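Lic11098 (Leptospira interrogans serogroup Icterohaemorrhagiae serovar copenhageni, PDB 4U08) is of unknown function but, as a leucine-rich repeat protein of a human pathogen, is a candidate virulence factor and may bind partner molecules. Local coordinates at residues L134-N148 with Q156-L170. Sequence-based numbering, arbitrary orientation.
With ZN (zinc ion), chain G; CA (calcium ion), chain H.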
loop_
_atom_site.group_PDB
_atom_site.type_symbol
_atom_site.label_atom_id
_atom_site.label_comp_id
_atom_site.label_asym_id
_atom_site.label_seq_id
_atom_site.Cartn_x
_atom_site.Cartn_y
_atom_site.Cartn_z
ATOM N N LEU A 134 -2.293 23.605 -7.654
ATOM C CA LEU A 134 -2.165 22.462 -8.582
ATOM C C LEU A 134 -3.490 21.685 -8.627
ATOM O O LEU A 134 -3.599 20.563 -8.125
ATOM C CB LEU A 134 -0.981 21.575 -8.180
ATOM C CG LEU A 134 0.395 22.246 -8.152
ATOM C CD1 LEU A 134 1.444 21.309 -7.601
ATOM C CD2 LEU A 134 0.809 22.755 -9.541
ATOM N N GLN A 135 -4.511 22.311 -9.226
ATOM C CA GLN A 135 -5.859 21.753 -9.242
ATOM C C GLN A 135 -6.078 20.668 -10.294
ATOM O O GLN A 135 -7.130 20.039 -10.290
ATOM C CB GLN A 135 -6.909 22.851 -9.327
ATOM C CG GLN A 135 -6.973 23.691 -8.031
ATOM C CD GLN A 135 -7.367 22.878 -6.833
ATOM O OE1 GLN A 135 -8.309 22.078 -6.872
ATOM N NE2 GLN A 135 -6.596 22.998 -5.759
ATOM N N ARG A 136 -5.080 20.404 -11.124
ATOM C CA ARG A 136 -5.113 19.299 -12.093
ATOM C C ARG A 136 -4.279 18.110 -11.582
ATOM O O ARG A 136 -4.326 17.033 -12.175
ATOM C CB ARG A 136 -4.662 19.756 -13.497
ATOM C CG ARG A 136 -5.772 20.513 -14.234
ATOM C CD ARG A 136 -5.431 20.766 -15.686
ATOM N NE ARG A 136 -6.633 21.008 -16.488
ATOM C CZ ARG A 136 -6.648 21.069 -17.816
ATOM N NH1 ARG A 136 -5.523 20.911 -18.508
ATOM N NH2 ARG A 136 -7.785 21.286 -18.465
ATOM N N LEU A 137 -3.536 18.293 -10.458
ATOM C CA LEU A 137 -2.674 17.244 -9.897
ATOM C C LEU A 137 -3.483 16.027 -9.481
ATOM O O LEU A 137 -4.445 16.141 -8.714
ATOM C CB LEU A 137 -1.806 17.758 -8.732
ATOM C CG LEU A 137 -0.521 16.963 -8.450
ATOM C CD1 LEU A 137 0.528 17.190 -9.559
ATOM C CD2 LEU A 137 0.075 17.350 -7.129
ATOM N N GLN A 138 -3.100 14.868 -10.032
ATOM C CA GLN A 138 -3.762 13.594 -9.763
ATOM C C GLN A 138 -2.890 12.690 -8.911
ATOM O O GLN A 138 -3.411 11.900 -8.127
ATOM C CB GLN A 138 -4.100 12.890 -11.101
ATOM C CG GLN A 138 -5.321 13.488 -11.782
ATOM C CD GLN A 138 -5.694 12.850 -13.105
ATOM O OE1 GLN A 138 -6.396 13.457 -13.923
ATOM N NE2 GLN A 138 -5.261 11.621 -13.344
ATOM N N THR A 139 -1.575 12.801 -9.064
ATOM C CA THR A 139 -0.611 11.951 -8.371
ATOM C C THR A 139 0.520 12.778 -7.769
ATOM O O THR A 139 1.189 13.560 -8.466
ATOM C CB THR A 139 -0.094 10.841 -9.323
ATOM O OG1 THR A 139 -1.199 10.233 -10.011
ATOM C CG2 THR A 139 0.679 9.786 -8.615
ATOM N N LEU A 140 0.765 12.548 -6.479
ATOM C CA LEU A 140 1.803 13.256 -5.725
ATOM C C LEU A 140 2.592 12.290 -4.862
ATOM O O LEU A 140 2.038 11.725 -3.929
ATOM C CB LEU A 140 1.138 14.343 -4.859
ATOM C CG LEU A 140 2.059 15.194 -3.963
ATOM C CD1 LEU A 140 3.185 15.864 -4.774
ATOM C CD2 LEU A 140 1.236 16.233 -3.236
ATOM N N TYR A 141 3.869 12.094 -5.172
ATOM C CA TYR A 141 4.733 11.193 -4.416
ATOM C C TYR A 141 5.740 11.988 -3.611
ATOM O O TYR A 141 6.560 12.705 -4.189
ATOM C CB TYR A 141 5.467 10.223 -5.367
ATOM C CG TYR A 141 4.526 9.324 -6.138
ATOM C CD1 TYR A 141 3.649 8.466 -5.477
ATOM C CD2 TYR A 141 4.534 9.304 -7.528
ATOM C CE1 TYR A 141 2.792 7.624 -6.181
ATOM C CE2 TYR A 141 3.708 8.436 -8.244
ATOM C CZ TYR A 141 2.837 7.599 -7.564
ATOM O OH TYR A 141 2.002 6.752 -8.245
ATOM N N LEU A 142 5.678 11.865 -2.291
ATOM C CA LEU A 142 6.567 12.577 -1.348
ATOM C C LEU A 142 7.280 11.614 -0.406
ATOM O O LEU A 142 7.867 12.034 0.595
ATOM C CB LEU A 142 5.766 13.621 -0.538
ATOM C CG LEU A 142 5.128 14.750 -1.327
ATOM C CD1 LEU A 142 3.985 15.381 -0.536
ATOM C CD2 LEU A 142 6.167 15.767 -1.764
ATOM N N GLY A 143 7.215 10.324 -0.726
ATOM C CA GLY A 143 7.850 9.298 0.085
ATOM C C GLY A 143 9.360 9.474 0.220
ATOM O O GLY A 143 9.984 10.083 -0.650
ATOM N N HIS A 144 9.953 8.960 1.301
ATOM C CA HIS A 144 11.414 9.012 1.519
ATOM C C HIS A 144 11.968 10.437 1.496
ATOM O O HIS A 144 12.873 10.756 0.733
ATOM C CB HIS A 144 12.189 8.085 0.543
ATOM C CG HIS A 144 11.865 6.632 0.714
ATOM N ND1 HIS A 144 10.791 6.076 0.048
ATOM C CD2 HIS A 144 12.453 5.674 1.467
ATOM C CE1 HIS A 144 10.747 4.811 0.420
ATOM N NE2 HIS A 144 11.715 4.523 1.278
ATOM N N ASN A 145 11.376 11.309 2.303
ATOM C CA ASN A 145 11.822 12.691 2.465
ATOM C C ASN A 145 12.028 12.928 3.955
ATOM O O ASN A 145 12.255 11.962 4.707
ATOM C CB ASN A 145 10.830 13.670 1.815
ATOM C CG ASN A 145 11.127 13.901 0.374
ATOM O OD1 ASN A 145 12.112 14.543 0.047
ATOM N ND2 ASN A 145 10.320 13.343 -0.526
ATOM N N GLN A 146 11.931 14.188 4.405
ATOM C CA GLN A 146 12.146 14.524 5.808
ATOM C C GLN A 146 10.971 15.315 6.396
ATOM O O GLN A 146 11.180 16.214 7.218
ATOM C CB GLN A 146 13.477 15.297 5.978
ATOM C CG GLN A 146 14.717 14.431 5.777
ATOM C CD GLN A 146 15.885 15.189 5.192
ATOM O OE1 GLN A 146 15.777 16.341 4.746
ATOM N NE2 GLN A 146 17.039 14.541 5.162
ATOM N N PHE A 147 9.736 14.961 6.006
ATOM C CA PHE A 147 8.542 15.601 6.542
ATOM C C PHE A 147 8.211 15.088 7.943
ATOM O O PHE A 147 7.897 13.903 8.118
ATOM C CB PHE A 147 7.335 15.403 5.603
ATOM C CG PHE A 147 7.415 16.125 4.285
ATOM C CD1 PHE A 147 7.053 17.471 4.180
ATOM C CD2 PHE A 147 7.823 15.458 3.135
ATOM C CE1 PHE A 147 7.099 18.133 2.943
ATOM C CE2 PHE A 147 7.888 16.119 1.906
ATOM C CZ PHE A 147 7.531 17.457 1.816
ATOM N N ASN A 148 8.222 16.006 8.931
ATOM C CA ASN A 148 7.859 15.721 10.322
ATOM C C ASN A 148 6.385 15.971 10.449
ATOM O O ASN A 148 5.729 15.437 11.341
ATOM C CB ASN A 148 8.619 16.657 11.276
ATOM C CG ASN A 148 10.105 16.440 11.236
ATOM O OD1 ASN A 148 10.607 15.322 11.359
ATOM N ND2 ASN A 148 10.848 17.508 11.042
ATOM N N GLN A 156 -6.235 20.645 -0.033
ATOM C CA GLN A 156 -6.888 21.502 -1.045
ATOM C C GLN A 156 -6.842 20.909 -2.459
ATOM O O GLN A 156 -7.518 21.425 -3.349
ATOM C CB GLN A 156 -6.252 22.925 -1.058
ATOM C CG GLN A 156 -6.422 23.733 0.244
ATOM C CD GLN A 156 -7.702 24.556 0.340
ATOM O OE1 GLN A 156 -7.738 25.598 1.005
ATOM N NE2 GLN A 156 -8.793 24.115 -0.267
ATOM N N LEU A 157 -6.005 19.883 -2.692
ATOM C CA LEU A 157 -5.821 19.254 -4.007
ATOM C C LEU A 157 -7.051 18.399 -4.355
ATOM O O LEU A 157 -7.051 17.188 -4.163
ATOM C CB LEU A 157 -4.508 18.473 -4.059
ATOM C CG LEU A 157 -3.231 19.274 -3.730
ATOM C CD1 LEU A 157 -2.071 18.362 -3.422
ATOM C CD2 LEU A 157 -2.870 20.223 -4.845
ATOM N N GLN A 158 -8.117 19.081 -4.843
ATOM C CA GLN A 158 -9.441 18.521 -5.141
ATOM C C GLN A 158 -9.422 17.324 -6.123
ATOM O O GLN A 158 -10.224 16.423 -5.969
ATOM C CB GLN A 158 -10.410 19.629 -5.627
ATOM C CG GLN A 158 -11.823 19.473 -5.051
ATOM C CD GLN A 158 -12.771 20.629 -5.324
ATOM O OE1 GLN A 158 -13.072 21.438 -4.442
ATOM N NE2 GLN A 158 -13.350 20.682 -6.516
ATOM N N ASN A 159 -8.486 17.304 -7.076
ATOM C CA ASN A 159 -8.364 16.254 -8.084
ATOM C C ASN A 159 -7.397 15.120 -7.721
ATOM O O ASN A 159 -7.247 14.199 -8.513
ATOM C CB ASN A 159 -7.944 16.875 -9.433
ATOM C CG ASN A 159 -9.083 17.202 -10.349
ATOM O OD1 ASN A 159 -10.246 17.328 -9.939
ATOM N ND2 ASN A 159 -8.759 17.352 -11.620
ATOM N N LEU A 160 -6.714 15.201 -6.561
ATOM C CA LEU A 160 -5.722 14.206 -6.165
ATOM C C LEU A 160 -6.327 12.827 -5.968
ATOM O O LEU A 160 -7.336 12.669 -5.281
ATOM C CB LEU A 160 -4.930 14.656 -4.922
ATOM C CG LEU A 160 -3.562 14.026 -4.717
ATOM C CD1 LEU A 160 -2.556 14.495 -5.796
ATOM C CD2 LEU A 160 -3.029 14.336 -3.314
ATOM N N GLU A 161 -5.712 11.849 -6.610
ATOM C CA GLU A 161 -6.130 10.444 -6.583
ATOM C C GLU A 161 -5.141 9.564 -5.845
ATOM O O GLU A 161 -5.570 8.593 -5.238
ATOM C CB GLU A 161 -6.325 9.924 -8.011
ATOM C CG GLU A 161 -7.631 10.399 -8.619
ATOM C CD GLU A 161 -7.804 10.127 -10.100
ATOM O OE1 GLU A 161 -8.649 10.810 -10.720
ATOM O OE2 GLU A 161 -7.082 9.261 -10.647
ATOM N N SER A 162 -3.832 9.859 -5.921
ATOM C CA SER A 162 -2.815 9.082 -5.218
ATOM C C SER A 162 -1.874 10.028 -4.504
ATOM O O SER A 162 -1.329 10.949 -5.126
ATOM C CB SER A 162 -2.006 8.190 -6.155
ATOM O OG SER A 162 -2.814 7.380 -6.989
ATOM N N LEU A 163 -1.657 9.763 -3.214
ATOM C CA LEU A 163 -0.769 10.546 -2.358
ATOM C C LEU A 163 0.178 9.590 -1.643
ATOM O O LEU A 163 -0.275 8.718 -0.893
ATOM C CB LEU A 163 -1.603 11.358 -1.344
ATOM C CG LEU A 163 -0.820 12.185 -0.315
ATOM C CD1 LEU A 163 0.132 13.209 -1.011
ATOM C CD2 LEU A 163 -1.769 12.885 0.626
ATOM N N GLY A 164 1.464 9.730 -1.921
ATOM C CA GLY A 164 2.500 8.914 -1.306
ATOM C C GLY A 164 3.260 9.714 -0.267
ATOM O O GLY A 164 3.907 10.702 -0.604
ATOM N N LEU A 165 3.177 9.311 0.992
ATOM C CA LEU A 165 3.857 9.983 2.104
ATOM C C LEU A 165 4.627 8.990 2.962
ATOM O O LEU A 165 4.957 9.278 4.104
ATOM C CB LEU A 165 2.835 10.749 2.953
ATOM C CG LEU A 165 2.389 12.099 2.386
ATOM C CD1 LEU A 165 1.133 12.550 3.075
ATOM C CD2 LEU A 165 3.495 13.137 2.557
ATOM N N ASP A 166 4.929 7.816 2.388
ATOM C CA ASP A 166 5.624 6.743 3.087
ATOM C C ASP A 166 7.069 7.137 3.436
ATOM O O ASP A 166 7.695 7.914 2.705
ATOM C CB ASP A 166 5.630 5.479 2.202
ATOM C CG ASP A 166 6.341 5.713 0.877
ATOM O OD1 ASP A 166 5.712 6.318 -0.040
ATOM O OD2 ASP A 166 7.544 5.371 0.782
ATOM N N HIS A 167 7.616 6.533 4.502
ATOM C CA HIS A 167 9.018 6.728 4.922
ATOM C C HIS A 167 9.376 8.195 5.155
ATOM O O HIS A 167 10.365 8.701 4.641
ATOM C CB HIS A 167 9.987 6.055 3.932
ATOM C CG HIS A 167 9.788 4.572 3.867
ATOM N ND1 HIS A 167 8.893 4.005 2.978
ATOM C CD2 HIS A 167 10.354 3.593 4.604
ATOM C CE1 HIS A 167 8.928 2.705 3.217
ATOM N NE2 HIS A 167 9.803 2.403 4.170
ATOM N N ASN A 168 8.539 8.870 5.921
ATOM C CA ASN A 168 8.794 10.239 6.361
ATOM C C ASN A 168 8.845 10.147 7.867
ATOM O O ASN A 168 9.061 9.040 8.393
ATOM C CB ASN A 168 7.737 11.212 5.825
ATOM C CG ASN A 168 8.082 11.660 4.450
ATOM O OD1 ASN A 168 9.045 12.395 4.253
ATOM N ND2 ASN A 168 7.373 11.178 3.443
ATOM N N GLN A 169 8.669 11.251 8.576
ATOM C CA GLN A 169 8.701 11.164 10.031
ATOM C C GLN A 169 7.415 11.696 10.648
ATOM O O GLN A 169 7.439 12.212 11.761
ATOM C CB GLN A 169 9.989 11.815 10.611
ATOM C CG GLN A 169 10.733 12.709 9.606
ATOM C CD GLN A 169 12.004 12.095 9.092
ATOM O OE1 GLN A 169 13.106 12.438 9.543
ATOM N NE2 GLN A 169 11.886 11.207 8.108
ATOM N N LEU A 170 6.256 11.452 9.969
ATOM C CA LEU A 170 4.944 11.903 10.435
ATOM C C LEU A 170 4.470 11.263 11.720
ATOM O O LEU A 170 4.414 10.045 11.811
ATOM C CB LEU A 170 3.857 11.732 9.338
ATOM C CG LEU A 170 4.145 12.344 7.981
ATOM C CD1 LEU A 170 3.045 11.961 6.976
ATOM C CD2 LEU A 170 4.252 13.849 8.064
HETATM ZN ZN ZN G . 9.845 0.821 5.504
HETATM CA CA CA H . -7.714 6.775 -11.049
HETATM O O HOH W 1 -5.456 18.273 -7.436
HETATM O O HOH W 2 -3.311 8.539 -9.598
HETATM O O HOH W 3 5.719 8.251 -2.552
HETATM O O HOH W 4 8.818 6.050 -1.947
HETATM O O HOH W 5 7.958 -0.330 5.469
HETATM O O HOH W 6 -8.285 4.239 -10.646
#
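The imidazoles of H144 and H167 form an offset stack, planes 12° apart and centroids 4.1 Å from each other. H167 CB sits over the centre of one face of the H144 ring, and H144 NE2 lies over a face of H167, toward its rim; H121 stacks on H144 as well. At the edge of H167, D166 OD2 accepts a hydrogen bond from H167 ND1 through its anti lone pair, 2.9 Å away, holding the ring's rotation while H167 NE2 binds zinc at 2.1 Å, a site shared with H190. The edge of the F147 ring meets N168 OD1, which also accepts a hydrogen bond from F147 N at 3.2 Å. With CG beside its backbone N (chi1 -84°), N168 turns its amide so that ND2 reaches L142 O at 3.0 Å and L165 O within its own segment. N145 ND2 approaches L142 O from the opposite face of that carbonyl and also bonds L119 O, so each asparagine bridges two successive turns. Before these turns in sequence, parallel strands 139-141 and 162-164 pair, while L140 CD2 packs on L163 CD1 at 3.9 Å. Just ahead of strand 162-164, E161 OE2 binds calcium at 2.6 Å, together with E184. Successive turns with parallel strands paired side by side, inward leucines and asparagines bonded to the neighbouring turn are the hallmarks of a leucine-rich repeat solenoid.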